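Local coordinates for protein photoreceptor-histidine kinase BphP (Stigmatella aurantiaca DW4/3-1, PDB 6BAF) that probably senses red and far-red light through a bound bilin chromophore and, as a bacteriophytochrome histidine kinase, passes the signal on to control cell development, at residues Ser192-Pro195 / Arg196-Glu200; Arg280-Pro283 / Tyr284-Thr288. All coordinates share one frame; numbering follows the deposited sequence.

Contact 1 (Ser192-Pro195 / Arg196-Glu200); sequences SDIP and RQARE. With BLR (3-[5-[(Z)-(4-ethenyl-3-methyl-5-oxidanylidene-pyrrol-2-ylidene)methyl]-2-[[5-[(Z)-(3-ethenyl-4-methyl-5-oxidanylidene-pyrrol-2-ylidene)methyl]-3-(3-hydroxy-3-oxopropyl)-4-methyl-1H-pyrrol-2-yl]methyl]-4-methyl-1H-pyrrol-3-yl]propanoic acid), chain B.
Arg199 reaches back over the first turn of helix 196-202 to the carbonyl of Ile194, the last residue before the capping proline. Its NE gives a hydrogen bond of 3.0 Å to Ile194 O, approaching almost along the C=O direction (171° at the oxygen), although the oxygen lies 29° out of the guanidinium plane; NH2 adds a weak bond to the same oxygen and also reaches Ala191 O. A bend at chi3 (-119°) turns the guanidinium back, laying one of its faces over Pro195 C. Pro195 occupies the N-cap position, and its carbonyl starts the helix: Arg199 N donates to Pro195 O at 3.0 Å, in the carbonyl plane, while Ala198 N makes only a weak bond to it.

The tight side faces the bilin. Asp193 O lies 3.1 Å from BLR NA and equally far from BLR ND, accepting from both, the second bond being weak. Pro195 CD presses on the ring of BLR ND, 3.2 Å from BLR C1D, and Ile194 CG1 packs 3.5 Å from BLR C4A. Ala198 CB completes this surface, meeting Ile194 CG2 at 4.1 Å and touching a propionate arm through BLR CAD.

The solvent side is looser: Arg196 and Glu200, both exposed, are joined by a salt bridge, 3.4 Å from Arg196 NE to Glu200 OE2, that rests on charge alone, because the oxygen stands well out of the guanidinium plane. Partly exposed Gln197 sets OE1 beside Pro195 CB, while its NE2 bonds to Cys3 O and Glu6 O of the N-terminal segment.

The sequence Asp-Ile-Pro, with one carbonyl shared by two pyrrole nitrogens, is the signature of the phytochrome chromophore pocket in the GAF domain.

Contact 2 (Arg280-Pro283 / Tyr284-Thr288); sequences RYVP and YEVRT
Val282 and Val286 meet through their CG1 methyls at 3.5 Å, closer than usual van der Waals contact, with the two side chains crossing at about a right angle. Two further apolar contacts adjoin this pair. Pro283 lies alongside Val286, pointing the same way, with its CD 4.0 Å from Val286 CG2, and the aliphatic part of Arg287 passes Val282, CG to CG1 at 3.6 Å. Outside the two segments, Val286 rests on Leu153 of helix 139-154.

The hydrogen bonds between the two segments come from Arg287. Its backbone N points at Pro283 O, 2.9 Å away and nearly straight at 173°, which opens the helix behind the proline at the N-cap. Its side chain folds back at chi3 (-43°), so that NH1 donates to Val282 O at 3.3 Å, with the oxygen near the guanidinium edge and 19° from its plane. Internal to the helix, Thr288 OG1 donates to Tyr284 O at 2.6 Å, from above the carbonyl plane; the same hydroxyl oxygen sits 3.5 Å over the centre of the Tyr284 ring.

Charge pairing involves NH2 of the guanidinium, which forms a salt bridge with Glu109. A leucine in place of Arg287 would probably leave the Glu109 carboxylate without its charged mate and Val282 O without this donor.

Tyr284 packs on Asp94 and Ile96 of strand 90-100 and on Phe123 of the second subunit. The arrangement is a proline N-cap opening helix 284-300, the last helix of this chain, within the GAF domain, where it adjoins a PAS-domain strand and the dimer interface.

How the contacts relate
Both contacts lie in the GAF domain and repeat one local plan: a proline at the N-cap and an arginine four residues on, whose side chain returns to the carbonyl just before that proline. Their centres are 24 Å apart, with nearest atoms about 17 Å apart, and they share no helix. Contact 1 is largely buried against the bilin, and its loop carbonyl serves pyrrole nitrogens; its arginine finds a second partner in a nearby backbone oxygen. Contact 2 is partly buried, and the side chain of Val282 is about 11 Å from the bound BLR. Its arginine instead pairs with a carboxylate, and its helix faces the second subunit.

Contact 1 (Ser192-Pro195 / Arg196-Glu200)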
ATOM      1  N   SER A 192     -15.311 -15.681  27.797  1.00 40.42           N
ATOM      2  CA  SER A 192     -15.921 -16.723  26.969  1.00 45.55           C
ATOM      3  C   SER A 192     -16.609 -16.166  25.733  1.00 44.20           C
ATOM      4  O   SER A 192     -16.942 -16.946  24.833  1.00 41.13           O
ATOM      5  CB  SER A 192     -16.919 -17.571  27.777  1.00 45.12           C
ATOM      6  OG  SER A 192     -17.588 -16.776  28.753  1.00 45.55           O
ATOM      7  N   ASP A 193     -16.825 -14.850  25.649  1.00 39.25           N
ATOM      8  CA  ASP A 193     -17.473 -14.321  24.444  1.00 42.75           C
ATOM      9  C   ASP A 193     -16.595 -14.468  23.214  1.00 38.80           C
ATOM     10  O   ASP A 193     -17.112 -14.502  22.092  1.00 39.93           O
ATOM     11  CB  ASP A 193     -17.844 -12.862  24.630  1.00 43.32           C
ATOM     12  CG  ASP A 193     -19.010 -12.679  25.590  1.00 48.14           C
ATOM     13  OD1 ASP A 193     -19.463 -13.677  26.211  1.00 51.75           O
ATOM     14  OD2 ASP A 193     -19.482 -11.535  25.722  1.00 44.79           O
ATOM     15  N   ILE A 194     -15.286 -14.575  23.399  1.00 37.94           N
ATOM     16  CA  ILE A 194     -14.403 -14.947  22.298  1.00 42.04           C
ATOM     17  C   ILE A 194     -13.578 -16.101  22.845  1.00 39.51           C
ATOM     18  O   ILE A 194     -12.495 -15.886  23.416  1.00 39.77           O
ATOM     19  CB  ILE A 194     -13.532 -13.772  21.812  1.00 40.04           C
ATOM     20  CG1 ILE A 194     -14.393 -12.508  21.629  1.00 38.87           C
ATOM     21  CG2 ILE A 194     -12.756 -14.196  20.521  1.00 36.18           C
ATOM     22  CD1 ILE A 194     -13.640 -11.297  20.950  1.00 40.06           C
ATOM     23  N   PRO A 195     -14.056 -17.325  22.702  1.00 40.25           N
ATOM     24  CA  PRO A 195     -13.496 -18.431  23.481  1.00 43.60           C
ATOM     25  C   PRO A 195     -12.126 -18.813  22.959  1.00 46.48           C
ATOM     26  O   PRO A 195     -11.657 -18.366  21.909  1.00 41.77           O
ATOM     27  CB  PRO A 195     -14.508 -19.571  23.300  1.00 41.21           C
ATOM     28  CG  PRO A 195     -15.182 -19.251  21.958  1.00 44.52           C
ATOM     29  CD  PRO A 195     -15.227 -17.724  21.899  1.00 35.93           C
ATOM     30  N   ARG A 196     -11.507 -19.718  23.695  1.00 47.27           N
ATOM     31  CA  ARG A 196     -10.071 -19.886  23.594  1.00 46.12           C
ATOM     32  C   ARG A 196      -9.644 -20.454  22.239  1.00 44.93           C
ATOM     33  O   ARG A 196      -8.617 -20.046  21.690  1.00 43.73           O
ATOM     34  CB  ARG A 196      -9.610 -20.759  24.737  1.00 49.67           C
ATOM     35  CG  ARG A 196      -8.387 -21.475  24.442  1.00 56.23           C
ATOM     36  CD  ARG A 196      -7.616 -21.497  25.688  1.00 66.18           C
ATOM     37  NE  ARG A 196      -6.725 -22.636  25.642  1.00 78.39           N
ATOM     38  CZ  ARG A 196      -5.680 -22.772  26.449  1.00 86.63           C
ATOM     39  NH1 ARG A 196      -5.415 -21.800  27.329  1.00 86.77           N
ATOM     40  NH2 ARG A 196      -4.908 -23.852  26.349  1.00 88.71           N
ATOM     41  N   GLN A 197     -10.400 -21.384  21.671  1.00 44.55           N
ATOM     42  CA  GLN A 197      -9.992 -21.859  20.355  1.00 46.64           C
ATOM     43  C   GLN A 197     -10.199 -20.794  19.270  1.00 43.60           C
ATOM     44  O   GLN A 197      -9.526 -20.845  18.237  1.00 42.67           O
ATOM     45  CB  GLN A 197     -10.735 -23.160  20.000  1.00 43.38           C
ATOM     46  CG  GLN A 197     -12.179 -23.000  19.491  1.00 45.42           C
ATOM     47  CD  GLN A 197     -13.201 -22.697  20.584  1.00 50.83           C
ATOM     48  OE1 GLN A 197     -12.917 -21.982  21.565  1.00 47.81           O
ATOM     49  NE2 GLN A 197     -14.406 -23.244  20.421  1.00 49.75           N
ATOM     50  N   ALA A 198     -11.107 -19.834  19.471  1.00 41.19           N
ATOM     51  CA  ALA A 198     -11.212 -18.720  18.530  1.00 40.05           C
ATOM     52  C   ALA A 198     -10.001 -17.810  18.666  1.00 37.99           C
ATOM     53  O   ALA A 198      -9.361 -17.455  17.666  1.00 39.59           O
ATOM     54  CB  ALA A 198     -12.504 -17.932  18.764  1.00 36.58           C
ATOM     55  N   ARG A 199      -9.642 -17.469  19.904  1.00 35.04           N
ATOM     56  CA  ARG A 199      -8.495 -16.612  20.141  1.00 39.81           C
ATOM     57  C   ARG A 199      -7.222 -17.219  19.577  1.00 43.21           C
ATOM     58  O   ARG A 199      -6.364 -16.500  19.054  1.00 37.83           O
ATOM     59  CB  ARG A 199      -8.292 -16.375  21.619  1.00 36.90           C
ATOM     60  CG  ARG A 199      -9.170 -15.346  22.315  1.00 38.41           C
ATOM     61  CD  ARG A 199      -8.675 -15.366  23.774  1.00 42.61           C
ATOM     62  NE  ARG A 199      -9.775 -15.766  24.574  1.00 56.19           N
ATOM     63  CZ  ARG A 199      -9.810 -16.694  25.510  1.00 47.27           C
ATOM     64  NH1 ARG A 199      -8.752 -17.389  25.909  1.00 46.67           N
ATOM     65  NH2 ARG A 199     -10.982 -16.871  26.061  1.00 49.69           N
ATOM     66  N   GLU A 200      -7.070 -18.540  19.698  1.00 42.50           N
ATOM     67  CA  GLU A 200      -5.893 -19.202  19.153  1.00 45.52           C
ATOM     68  C   GLU A 200      -5.894 -19.169  17.633  1.00 40.77           C
ATOM     69  O   GLU A 200      -4.849 -18.967  17.015  1.00 40.13           O
ATOM     70  CB  GLU A 200      -5.818 -20.647  19.649  1.00 45.43           C
ATOM     71  CG  GLU A 200      -5.245 -20.770  21.059  1.00 51.74           C
ATOM     72  CD  GLU A 200      -5.457 -22.163  21.669  1.00 64.80           C
ATOM     73  OE1 GLU A 200      -6.191 -23.000  21.055  1.00 63.94           O
ATOM     74  OE2 GLU A 200      -4.895 -22.402  22.770  1.00 70.83           O
TER
HETATM   75  CHA BLR B 401     -16.117 -15.127  17.794  1.00 38.50           C
HETATM   76  NA  BLR B 401     -16.992 -13.261  19.267  1.00 39.44           N
HETATM   77  C1A BLR B 401     -16.302 -13.688  18.199  1.00 42.04           C
HETATM   78  C2A BLR B 401     -15.761 -12.603  17.503  1.00 37.67           C
HETATM   79  C3A BLR B 401     -16.103 -11.484  18.172  1.00 42.52           C
HETATM   80  C4A BLR B 401     -16.883 -11.905  19.260  1.00 41.82           C
HETATM   81  CMA BLR B 401     -15.683 -10.040  17.767  1.00 38.38           C
HETATM   82  CAA BLR B 401     -14.916 -12.715  16.232  1.00 34.23           C
HETATM   83  CBA BLR B 401     -15.774 -12.879  14.950  1.00 37.04           C
HETATM   84  CGA BLR B 401     -16.395 -11.546  14.503  1.00 41.29           C
HETATM   85  O1A BLR B 401     -15.598 -10.602  14.229  1.00 38.66           O
HETATM   86  O2A BLR B 401     -17.669 -11.364  14.407  1.00 38.29           O
HETATM   87  CHB BLR B 401     -17.530 -11.103  20.369  1.00 41.32           C
HETATM   88  NB  BLR B 401     -18.412  -9.130  19.076  1.00 44.16           N
HETATM   89  C1B BLR B 401     -17.921  -9.863  20.304  1.00 41.51           C
HETATM   90  C2B BLR B 401     -18.011  -8.904  21.432  1.00 42.83           C
HETATM   91  C3B BLR B 401     -18.494  -7.658  20.995  1.00 49.38           C
HETATM   92  C4B BLR B 401     -18.765  -7.714  19.532  1.00 51.75           C
HETATM   93  CMB BLR B 401     -17.619  -9.184  22.887  1.00 44.80           C
HETATM   94  OB  BLR B 401     -19.190  -6.867  18.829  1.00 55.23           O
HETATM   95  CAB BLR B 401     -18.657  -6.456  21.941  1.00 47.19           C
HETATM   96  CBB BLR B 401     -18.973  -5.262  21.497  1.00 49.97           C
HETATM   97  NC  BLR B 401     -19.592 -16.394  21.890  1.00 43.09           N
HETATM   98  C1C BLR B 401     -20.451 -16.196  23.127  1.00 49.36           C
HETATM   99  C2C BLR B 401     -20.587 -17.552  23.740  1.00 51.70           C
HETATM  100  C3C BLR B 401     -19.877 -18.536  23.003  1.00 50.01           C
HETATM  101  C4C BLR B 401     -19.237 -17.870  21.824  1.00 45.79           C
HETATM  102  CMC BLR B 401     -21.373 -17.785  25.012  1.00 58.02           C
HETATM  103  OC  BLR B 401     -20.931 -15.188  23.519  1.00 51.59           O
HETATM  104  CAC BLR B 401     -19.794 -20.037  23.339  1.00 56.94           C
HETATM  105  CBC BLR B 401     -19.404 -20.473  24.551  1.00 66.13           C
HETATM  106  CHD BLR B 401     -18.516 -18.460  20.922  1.00 43.89           C
HETATM  107  ND  BLR B 401     -17.479 -16.309  19.652  1.00 38.09           N
HETATM  108  C1D BLR B 401     -17.730 -17.755  19.844  1.00 42.25           C
HETATM  109  C2D BLR B 401     -17.098 -18.536  18.794  1.00 41.84           C
HETATM  110  C3D BLR B 401     -16.403 -17.591  17.928  1.00 37.15           C
HETATM  111  C4D BLR B 401     -16.599 -16.186  18.437  1.00 42.41           C
HETATM  112  CMD BLR B 401     -17.148 -20.064  18.669  1.00 39.55           C
HETATM  113  CAD BLR B 401     -15.614 -17.945  16.685  1.00 33.98           C
HETATM  114  CBD BLR B 401     -16.504 -17.730  15.472  1.00 36.64           C
HETATM  115  CGD BLR B 401     -15.628 -18.270  14.358  1.00 40.86           C
HETATM  116  O1D BLR B 401     -14.510 -17.701  14.114  1.00 36.54           O
HETATM  117  O2D BLR B 401     -15.990 -19.329  13.761  1.00 40.77           O

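Contact 2 (Arg280-Pro283 / Tyr284-Thr288)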
ATOM      1  N   ARG A 280     -22.713  -6.319   4.549  1.00 49.38           N
ATOM      2  CA  ARG A 280     -21.445  -5.595   4.387  1.00 46.26           C
ATOM      3  C   ARG A 280     -20.441  -6.490   3.654  1.00 47.02           C
ATOM      4  O   ARG A 280     -19.515  -7.047   4.252  1.00 44.31           O
ATOM      5  CB  ARG A 280     -20.878  -5.159   5.735  1.00 46.48           C
ATOM      6  CG  ARG A 280     -20.257  -3.789   5.682  1.00 51.72           C
ATOM      7  CD  ARG A 280     -21.405  -2.827   5.422  1.00 53.22           C
ATOM      8  NE  ARG A 280     -20.909  -1.599   4.863  1.00 57.20           N
ATOM      9  CZ  ARG A 280     -21.570  -0.884   3.964  1.00 59.96           C
ATOM     10  NH1 ARG A 280     -22.776  -1.276   3.528  1.00 57.83           N
ATOM     11  NH2 ARG A 280     -21.001   0.207   3.489  1.00 61.10           N
ATOM     12  N   TYR A 281     -20.616  -6.617   2.337  1.00 47.70           N
ATOM     13  CA  TYR A 281     -19.654  -7.320   1.478  1.00 44.41           C
ATOM     14  C   TYR A 281     -18.467  -6.414   1.160  1.00 48.11           C
ATOM     15  O   TYR A 281     -18.364  -5.842   0.078  1.00 54.83           O
ATOM     16  CB  TYR A 281     -20.322  -7.760   0.184  1.00 43.18           C
ATOM     17  CG  TYR A 281     -21.379  -8.781   0.393  1.00 46.70           C
ATOM     18  CD1 TYR A 281     -21.055 -10.125   0.365  1.00 42.17           C
ATOM     19  CD2 TYR A 281     -22.699  -8.417   0.628  1.00 46.46           C
ATOM     20  CE1 TYR A 281     -22.004 -11.096   0.570  1.00 46.15           C
ATOM     21  CE2 TYR A 281     -23.677  -9.382   0.803  1.00 49.81           C
ATOM     22  CZ  TYR A 281     -23.306 -10.740   0.778  1.00 48.95           C
ATOM     23  OH  TYR A 281     -24.226 -11.755   0.985  1.00 47.02           O
ATOM     24  N   VAL A 282     -17.540  -6.311   2.102  1.00 45.04           N
ATOM     25  CA  VAL A 282     -16.375  -5.426   1.933  1.00 46.68           C
ATOM     26  C   VAL A 282     -15.509  -5.915   0.768  1.00 50.38           C
ATOM     27  O   VAL A 282     -15.104  -7.090   0.754  1.00 50.88           O
ATOM     28  CB  VAL A 282     -15.563  -5.373   3.229  1.00 43.48           C
ATOM     29  CG1 VAL A 282     -14.423  -4.361   3.112  1.00 44.89           C
ATOM     30  CG2 VAL A 282     -16.464  -5.069   4.407  1.00 41.57           C
ATOM     31  N   PRO A 283     -15.170  -5.064  -0.212  1.00 48.58           N
ATOM     32  CA  PRO A 283     -14.300  -5.496  -1.324  1.00 49.80           C
ATOM     33  C   PRO A 283     -12.893  -5.881  -0.877  1.00 49.76           C
ATOM     34  O   PRO A 283     -12.372  -5.440   0.159  1.00 47.65           O
ATOM     35  CB  PRO A 283     -14.246  -4.267  -2.242  1.00 53.31           C
ATOM     36  CG  PRO A 283     -15.351  -3.355  -1.777  1.00 53.70           C
ATOM     37  CD  PRO A 283     -15.600  -3.661  -0.337  1.00 51.45           C
ATOM     38  N   TYR A 284     -12.255  -6.682  -1.727  1.00 48.58           N
ATOM     39  CA  TYR A 284     -10.931  -7.224  -1.434  1.00 46.99           C
ATOM     40  C   TYR A 284      -9.920  -6.138  -1.080  1.00 47.91           C
ATOM     41  O   TYR A 284      -9.213  -6.257  -0.072  1.00 43.31           O
ATOM     42  CB  TYR A 284     -10.424  -8.035  -2.632  1.00 48.28           C
ATOM     43  CG  TYR A 284      -9.021  -8.543  -2.403  1.00 47.94           C
ATOM     44  CD1 TYR A 284      -8.793  -9.651  -1.595  1.00 42.67           C
ATOM     45  CD2 TYR A 284      -7.914  -7.885  -2.957  1.00 42.96           C
ATOM     46  CE1 TYR A 284      -7.496 -10.111  -1.338  1.00 43.81           C
ATOM     47  CE2 TYR A 284      -6.615  -8.337  -2.706  1.00 45.74           C
ATOM     48  CZ  TYR A 284      -6.418  -9.460  -1.904  1.00 47.00           C
ATOM     49  OH  TYR A 284      -5.132  -9.918  -1.659  1.00 48.18           O
ATOM     50  N   GLU A 285      -9.803  -5.093  -1.935  1.00 45.56           N
ATOM     51  CA  GLU A 285      -8.856  -4.003  -1.694  1.00 50.40           C
ATOM     52  C   GLU A 285      -9.136  -3.280  -0.377  1.00 41.99           C
ATOM     53  O   GLU A 285      -8.201  -2.816   0.283  1.00 45.45           O
ATOM     54  CB  GLU A 285      -8.885  -2.973  -2.843  1.00 47.06           C
ATOM     55  CG  GLU A 285      -8.158  -3.370  -4.142  1.00 57.18           C
ATOM     56  CD  GLU A 285      -8.196  -2.249  -5.227  1.00 62.27           C
ATOM     57  OE1 GLU A 285      -8.631  -2.530  -6.388  1.00 63.99           O
ATOM     58  OE2 GLU A 285      -7.781  -1.085  -4.906  1.00 55.09           O
ATOM     59  N   VAL A 286     -10.403  -3.142   0.016  1.00 44.26           N
ATOM     60  CA  VAL A 286     -10.692  -2.505   1.307  1.00 42.27           C
ATOM     61  C   VAL A 286     -10.295  -3.424   2.456  1.00 43.33           C
ATOM     62  O   VAL A 286      -9.593  -3.003   3.392  1.00 40.69           O
ATOM     63  CB  VAL A 286     -12.172  -2.095   1.376  1.00 45.55           C
ATOM     64  CG1 VAL A 286     -12.528  -1.448   2.716  1.00 43.62           C
ATOM     65  CG2 VAL A 286     -12.509  -1.193   0.221  1.00 44.87           C
ATOM     66  N   ARG A 287     -10.705  -4.704   2.399  1.00 39.64           N
ATOM     67  CA  ARG A 287     -10.348  -5.623   3.482  1.00 43.12           C
ATOM     68  C   ARG A 287      -8.850  -5.644   3.692  1.00 39.47           C
ATOM     69  O   ARG A 287      -8.363  -5.544   4.821  1.00 36.93           O
ATOM     70  CB  ARG A 287     -10.822  -7.055   3.196  1.00 45.23           C
ATOM     71  CG  ARG A 287     -12.288  -7.235   3.180  1.00 47.06           C
ATOM     72  CD  ARG A 287     -12.661  -8.713   3.403  1.00 51.64           C
ATOM     73  NE  ARG A 287     -11.859  -9.704   2.675  1.00 47.85           N
ATOM     74  CZ  ARG A 287     -12.193 -10.223   1.498  1.00 55.65           C
ATOM     75  NH1 ARG A 287     -13.294  -9.800   0.887  1.00 56.08           N
ATOM     76  NH2 ARG A 287     -11.417 -11.151   0.929  1.00 55.06           N
ATOM     77  N   THR A 288      -8.102  -5.754   2.601  1.00 39.68           N
ATOM     78  CA  THR A 288      -6.646  -5.829   2.686  1.00 40.51           C
ATOM     79  C   THR A 288      -6.030  -4.525   3.204  1.00 39.64           C
ATOM     80  O   THR A 288      -5.027  -4.548   3.933  1.00 41.05           O
ATOM     81  CB  THR A 288      -6.121  -6.184   1.305  1.00 44.51           C
ATOM     82  OG1 THR A 288      -6.990  -7.198   0.781  1.00 55.07           O
ATOM     83  CG2 THR A 288      -4.822  -6.803   1.441  1.00 49.67           C
TER